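Local coordinates for protein inositol dehydrogenase (Lactobacillus casei, PDB 4MKX) that probably oxidises scyllo-inositol with NAD as cofactor, as an inositol dehydrogenase of the Gfo/Idh/MocA oxidoreductase family, at residues R141-Y147 with H260-E264; V277-N281 with R293-Q297. One frame throughout, in Å; residues are numbered along the deposited sequence.

Interaction 1: residues R141-Y147 with H260-E264; sequences RRFDDSY and HVETE
In the C-terminal domain of this Gfo/Idh/MocA protein, a helix start packs against the open-faced beta sheet: Tyr147, in the first turn of helix 145-155, and Arg141, in the 3-10 turn just ahead of it, reach Val261 and Thr263 on strand 260-267. These two strand residues alternate with Glu262 and turn their side chains toward the helix, whereas that of Glu262 points away. The tyrosine hydroxyl and Thr263 OG1 are hydrogen-bonded, with OH and OG1 2.7 Å apart, the threonine oxygen sitting at the ring edge in its plane. Thr263 OG1 lies beside its own backbone N (chi1 -60°), which turns it to the tyrosine and also to Ser167 on the adjoining strand 162-172. A water donates to Val261 O (2.8 Å from the water oxygen) and makes a weak hydrogen bond with Tyr147 OH. Arg141 arrives from the opposite direction to Val261, its chain extended from CG to NE, and lays one guanidinium face on the methyl group: Val261 CG1 stands over the centre of the group, 3.5 Å from Arg141 CZ. Arg141 NH1 forms a salt bridge with Asp199 and NH2 a hydrogen bond with Ser169. At the N-cap position Asp144 accepts from Tyr147 N through OD2, 3.1 Å away, its CG at the ring edge. The contact therefore separates two uses of a buried cation, a methyl group over one face and polar bonds from the two terminal nitrogens; the carboxylate of Asp199 probably offsets much of the cost of burying its charge.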
loop_
_atom_site.group_PDB
_atom_site.type_symbol
_atom_site.label_atom_id
_atom_site.label_comp_id
_atom_site.label_asym_id
_atom_site.label_seq_id
_atom_site.Cartn_x
_atom_site.Cartn_y
_atom_site.Cartn_z
ATOM N N ARG A 141 -6.337 18.749 -14.788
ATOM C CA ARG A 141 -6.692 17.491 -14.131
ATOM C C ARG A 141 -7.696 16.701 -14.962
ATOM O O ARG A 141 -7.730 15.478 -14.908
ATOM C CB ARG A 141 -7.230 17.740 -12.727
ATOM C CG ARG A 141 -6.198 18.366 -11.813
ATOM C CD ARG A 141 -6.685 18.315 -10.392
ATOM N NE ARG A 141 -5.887 19.180 -9.541
ATOM C CZ ARG A 141 -6.176 19.427 -8.268
ATOM N NH1 ARG A 141 -7.234 18.857 -7.712
ATOM N NH2 ARG A 141 -5.409 20.256 -7.567
ATOM N N ARG A 142 -8.470 17.394 -15.792
ATOM C CA ARG A 142 -9.374 16.691 -16.689
ATOM C C ARG A 142 -8.638 15.838 -17.714
ATOM O O ARG A 142 -9.245 14.966 -18.334
ATOM C CB ARG A 142 -10.296 17.671 -17.416
ATOM C CG ARG A 142 -11.197 18.457 -16.480
ATOM C CD ARG A 142 -12.297 19.079 -17.288
ATOM N NE ARG A 142 -13.099 20.021 -16.524
ATOM C CZ ARG A 142 -14.304 20.413 -16.909
ATOM N NH1 ARG A 142 -14.809 19.927 -18.032
ATOM N NH2 ARG A 142 -15.000 21.270 -16.173
ATOM N N PHE A 143 -7.339 16.084 -17.897
ATOM C CA PHE A 143 -6.547 15.298 -18.845
ATOM C C PHE A 143 -5.595 14.317 -18.192
ATOM O O PHE A 143 -4.883 13.588 -18.874
ATOM C CB PHE A 143 -5.772 16.233 -19.774
ATOM C CG PHE A 143 -6.663 17.021 -20.672
ATOM C CD1 PHE A 143 -7.188 18.229 -20.252
ATOM C CD2 PHE A 143 -7.004 16.531 -21.923
ATOM C CE1 PHE A 143 -8.028 18.954 -21.075
ATOM C CE2 PHE A 143 -7.846 17.252 -22.746
ATOM C CZ PHE A 143 -8.355 18.458 -22.317
ATOM N N ASP A 144 -5.605 14.277 -16.868
ATOM C CA ASP A 144 -4.710 13.393 -16.138
ATOM C C ASP A 144 -5.227 11.961 -16.209
ATOM O O ASP A 144 -6.429 11.736 -16.038
ATOM C CB ASP A 144 -4.656 13.842 -14.672
ATOM C CG ASP A 144 -3.847 12.910 -13.815
ATOM O OD1 ASP A 144 -2.601 12.909 -13.928
ATOM O OD2 ASP A 144 -4.441 12.174 -13.007
ATOM N N ASP A 145 -4.326 11.007 -16.461
ATOM C CA ASP A 145 -4.723 9.619 -16.646
ATOM C C ASP A 145 -5.485 9.057 -15.454
ATOM O O ASP A 145 -6.464 8.346 -15.640
ATOM C CB ASP A 145 -3.519 8.734 -16.965
ATOM C CG ASP A 145 -3.042 8.881 -18.400
ATOM O OD1 ASP A 145 -3.818 9.352 -19.265
ATOM O OD2 ASP A 145 -1.886 8.488 -18.661
ATOM N N SER A 146 -5.059 9.378 -14.232
ATOM C CA SER A 146 -5.734 8.806 -13.062
ATOM C C SER A 146 -7.124 9.419 -12.855
ATOM O O SER A 146 -8.090 8.712 -12.544
ATOM C CB SER A 146 -4.864 8.908 -11.792
ATOM O OG SER A 146 -3.691 8.122 -11.943
ATOM N N TYR A 147 -7.238 10.730 -13.019
ATOM C CA TYR A 147 -8.538 11.389 -12.935
ATOM C C TYR A 147 -9.489 10.877 -14.013
ATOM O O TYR A 147 -10.672 10.666 -13.735
ATOM C CB TYR A 147 -8.414 12.919 -13.030
ATOM C CG TYR A 147 -8.080 13.562 -11.697
ATOM C CD1 TYR A 147 -9.073 13.854 -10.773
ATOM C CD2 TYR A 147 -6.761 13.830 -11.349
ATOM C CE1 TYR A 147 -8.764 14.424 -9.545
ATOM C CE2 TYR A 147 -6.442 14.383 -10.124
ATOM C CZ TYR A 147 -7.446 14.686 -9.225
ATOM O OH TYR A 147 -7.133 15.247 -7.997
ATOM N N HIS A 260 0.818 17.315 -2.303
ATOM C CA HIS A 260 -0.288 16.415 -1.988
ATOM C C HIS A 260 -1.554 16.882 -2.676
ATOM O O HIS A 260 -2.180 17.849 -2.250
ATOM C CB HIS A 260 -0.528 16.310 -0.485
ATOM C CG HIS A 260 -1.501 15.233 -0.113
ATOM N ND1 HIS A 260 -1.106 14.019 0.411
ATOM C CD2 HIS A 260 -2.850 15.172 -0.218
ATOM C CE1 HIS A 260 -2.169 13.272 0.644
ATOM N NE2 HIS A 260 -3.243 13.948 0.274
ATOM N N VAL A 261 -1.918 16.194 -3.751
ATOM C CA VAL A 261 -3.183 16.441 -4.440
ATOM C C VAL A 261 -3.925 15.118 -4.479
ATOM O O VAL A 261 -3.450 14.134 -5.049
ATOM C CB VAL A 261 -2.966 16.985 -5.854
ATOM C CG1 VAL A 261 -4.270 17.023 -6.621
ATOM C CG2 VAL A 261 -2.402 18.394 -5.772
ATOM N N GLU A 262 -5.070 15.086 -3.823
ATOM C CA GLU A 262 -5.786 13.843 -3.593
ATOM C C GLU A 262 -7.262 14.158 -3.749
ATOM O O GLU A 262 -7.721 15.209 -3.306
ATOM C CB GLU A 262 -5.525 13.335 -2.168
ATOM C CG GLU A 262 -6.319 12.067 -1.791
ATOM C CD GLU A 262 -6.313 11.779 -0.317
ATOM O OE1 GLU A 262 -5.793 12.615 0.462
ATOM O OE2 GLU A 262 -6.846 10.714 0.090
ATOM N N THR A 263 -7.997 13.270 -4.414
ATOM C CA THR A 263 -9.442 13.439 -4.537
ATOM C C THR A 263 -10.127 12.135 -4.203
ATOM O O THR A 263 -9.820 11.091 -4.776
ATOM C CB THR A 263 -9.822 13.875 -5.955
ATOM O OG1 THR A 263 -9.175 15.121 -6.230
ATOM C CG2 THR A 263 -11.323 14.097 -6.063
ATOM N N GLU A 264 -11.076 12.210 -3.275
ATOM C CA GLU A 264 -11.827 11.057 -2.819
ATOM C C GLU A 264 -13.274 11.238 -3.245
ATOM O O GLU A 264 -13.844 12.319 -3.077
ATOM C CB GLU A 264 -11.760 11.016 -1.294
ATOM C CG GLU A 264 -12.741 10.116 -0.622
ATOM C CD GLU A 264 -12.671 10.292 0.869
ATOM O OE1 GLU A 264 -11.728 9.740 1.475
ATOM O OE2 GLU A 264 -13.518 11.016 1.436
HETATM O O HOH W 1 -4.307 13.531 -7.661
#

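Interaction 2: residues V277-N281 with R293-Q297; sequences VPEKN and RPTSQ
Backbone bonds hold Pro278 and Lys280 to the loop 293-297: Ser296 N donates to Pro278 O at 3.0 Å, and Lys280 N to Pro294 O at 2.9 Å. Between them Glu279 and Thr295 form a single beta bridge, and Thr295 CA adds a CA-H...O contact to Pro278 O. Pro278, centre of an inverse gamma turn, lies side by side with Thr295. Lys280 runs its CB and CD past Pro294 CB before its amine reaches Glu301. Bends at chi2 and chi3 (-59° and -78°) fold Arg293 back, bringing NH2 to Asn281 O at 2.8 Å, in the carbonyl plane. The same NH2 makes a long salt bridge to Glu279 OE1 (3.3 Å), with Glu279 CD and CG above one guanidinium face, displaced toward the NH2 side, and the two planes 39° apart. Glu279 OE2 pairs with Arg293 of the second subunit, and Arg293 NH1 with Glu279 of that subunit. A methionine in place of Arg293 would probably leave Asn281 O without this donor and, as the same change falls in the second subunit, the two neighbouring Glu279 carboxylates without their arginine partners. One water accepts from Arg293 NE and Asn281 N; another joins Glu279 O to Ser296 OG. The crossing closes the base of hairpin 283-293, ahead of helix 299-302, and Arg293 pairs antiparallel with a strand of the fourth subunit, so the hairpin sheet runs on across that interface.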
loop_
_atom_site.group_PDB
_atom_site.type_symbol
_atom_site.label_atom_id
_atom_site.label_comp_id
_atom_site.label_asym_id
_atom_site.label_seq_id
_atom_site.Cartn_x
_atom_site.Cartn_y
_atom_site.Cartn_z
ATOM N N VAL A 277 -2.077 8.629 -1.562
ATOM C CA VAL A 277 -0.777 9.212 -1.259
ATOM C C VAL A 277 -0.073 9.506 -2.580
ATOM O O VAL A 277 -0.299 8.817 -3.583
ATOM C CB VAL A 277 0.072 8.294 -0.363
ATOM C CG1 VAL A 277 -0.559 8.159 1.035
ATOM C CG2 VAL A 277 0.229 6.935 -1.016
ATOM N N PRO A 278 0.760 10.553 -2.611
ATOM C CA PRO A 278 1.310 10.953 -3.910
ATOM C C PRO A 278 2.536 10.137 -4.308
ATOM O O PRO A 278 3.657 10.637 -4.234
ATOM C CB PRO A 278 1.705 12.417 -3.690
ATOM C CG PRO A 278 1.937 12.544 -2.203
ATOM C CD PRO A 278 1.018 11.540 -1.537
ATOM N N GLU A 279 2.322 8.902 -4.745
ATOM C CA GLU A 279 3.433 8.020 -5.092
ATOM C C GLU A 279 4.262 8.580 -6.247
ATOM O O GLU A 279 3.717 8.962 -7.294
ATOM C CB GLU A 279 2.895 6.645 -5.485
ATOM C CG GLU A 279 1.969 6.041 -4.467
ATOM C CD GLU A 279 1.167 4.881 -5.025
ATOM O OE1 GLU A 279 1.344 4.540 -6.215
ATOM O OE2 GLU A 279 0.365 4.308 -4.264
ATOM N N LYS A 280 5.582 8.616 -6.071
ATOM C CA LYS A 280 6.495 9.124 -7.105
ATOM C C LYS A 280 6.611 8.197 -8.312
ATOM O O LYS A 280 6.653 8.644 -9.462
ATOM C CB LYS A 280 7.904 9.298 -6.513
ATOM C CG LYS A 280 8.900 9.991 -7.440
ATOM C CD LYS A 280 10.252 10.166 -6.762
ATOM C CE LYS A 280 11.230 10.880 -7.664
ATOM N NZ LYS A 280 10.741 12.253 -7.931
ATOM N N ASN A 281 6.675 6.900 -8.033
ATOM C CA ASN A 281 6.999 5.896 -9.043
ATOM C C ASN A 281 6.660 4.520 -8.476
ATOM O O ASN A 281 5.889 4.440 -7.528
ATOM C CB ASN A 281 8.469 5.983 -9.440
ATOM C CG ASN A 281 9.415 5.901 -8.251
ATOM O OD1 ASN A 281 9.119 5.269 -7.241
ATOM N ND2 ASN A 281 10.554 6.576 -8.368
ATOM N N ARG A 293 7.689 4.796 0.633
ATOM C CA ARG A 293 7.347 5.139 -0.757
ATOM C C ARG A 293 7.730 6.588 -1.015
ATOM O O ARG A 293 7.206 7.496 -0.380
ATOM C CB ARG A 293 5.841 4.974 -1.035
ATOM C CG ARG A 293 5.365 3.545 -1.302
ATOM C CD ARG A 293 6.071 2.904 -2.516
ATOM N NE ARG A 293 5.607 3.301 -3.855
ATOM C CZ ARG A 293 4.586 2.732 -4.499
ATOM N NH1 ARG A 293 3.874 1.771 -3.912
ATOM N NH2 ARG A 293 4.260 3.120 -5.722
ATOM N N PRO A 294 8.667 6.812 -1.936
ATOM C CA PRO A 294 9.002 8.203 -2.272
ATOM C C PRO A 294 7.809 8.910 -2.916
ATOM O O PRO A 294 6.968 8.248 -3.525
ATOM C CB PRO A 294 10.140 8.064 -3.289
ATOM C CG PRO A 294 10.161 6.603 -3.692
ATOM C CD PRO A 294 9.577 5.835 -2.556
ATOM N N THR A 295 7.744 10.233 -2.792
ATOM C CA THR A 295 6.582 10.990 -3.249
ATOM C C THR A 295 6.942 11.960 -4.349
ATOM O O THR A 295 8.097 12.355 -4.489
ATOM C CB THR A 295 6.012 11.831 -2.100
ATOM O OG1 THR A 295 7.069 12.652 -1.572
ATOM C CG2 THR A 295 5.484 10.937 -0.989
ATOM N N SER A 296 5.946 12.348 -5.142
ATOM C CA SER A 296 6.161 13.435 -6.083
ATOM C C SER A 296 6.270 14.743 -5.304
ATOM O O SER A 296 5.636 14.929 -4.261
ATOM C CB SER A 296 5.087 13.478 -7.170
ATOM O OG SER A 296 3.811 13.175 -6.660
ATOM N N GLN A 297 7.098 15.649 -5.808
ATOM C CA GLN A 297 7.538 16.791 -5.011
ATOM C C GLN A 297 6.911 18.112 -5.402
ATOM O O GLN A 297 6.874 19.043 -4.601
ATOM C CB GLN A 297 9.062 16.926 -5.094
ATOM C CG GLN A 297 9.795 15.819 -4.386
ATOM C CD GLN A 297 9.525 15.832 -2.897
ATOM O OE1 GLN A 297 9.863 16.793 -2.204
ATOM N NE2 GLN A 297 8.890 14.776 -2.399
HETATM O O HOH W 2 2.727 11.115 -8.116
HETATM O O HOH W 3 7.008 5.799 -5.015
#

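How the interactions relate
The two contacts illustrate how chemistry follows depth within one fold. Interaction 1 is buried in the C-terminal domain, joining a helix start to the large mixed sheet almost wholly through side chains. Interaction 2, its centre about 14 Å away and farther from the middle of the chain, is partly buried and joins two loops chiefly through backbone bonds and water, with reciprocal charge pairs to another subunit. They share no element, yet touch where His260 packs on Pro278. Burial of interaction 1 does not mean distance from interfaces: Ser146 is bonded to Leu282 of the second subunit, and Glu262, pointing away from the helix, meets Arg273 of the third subunit.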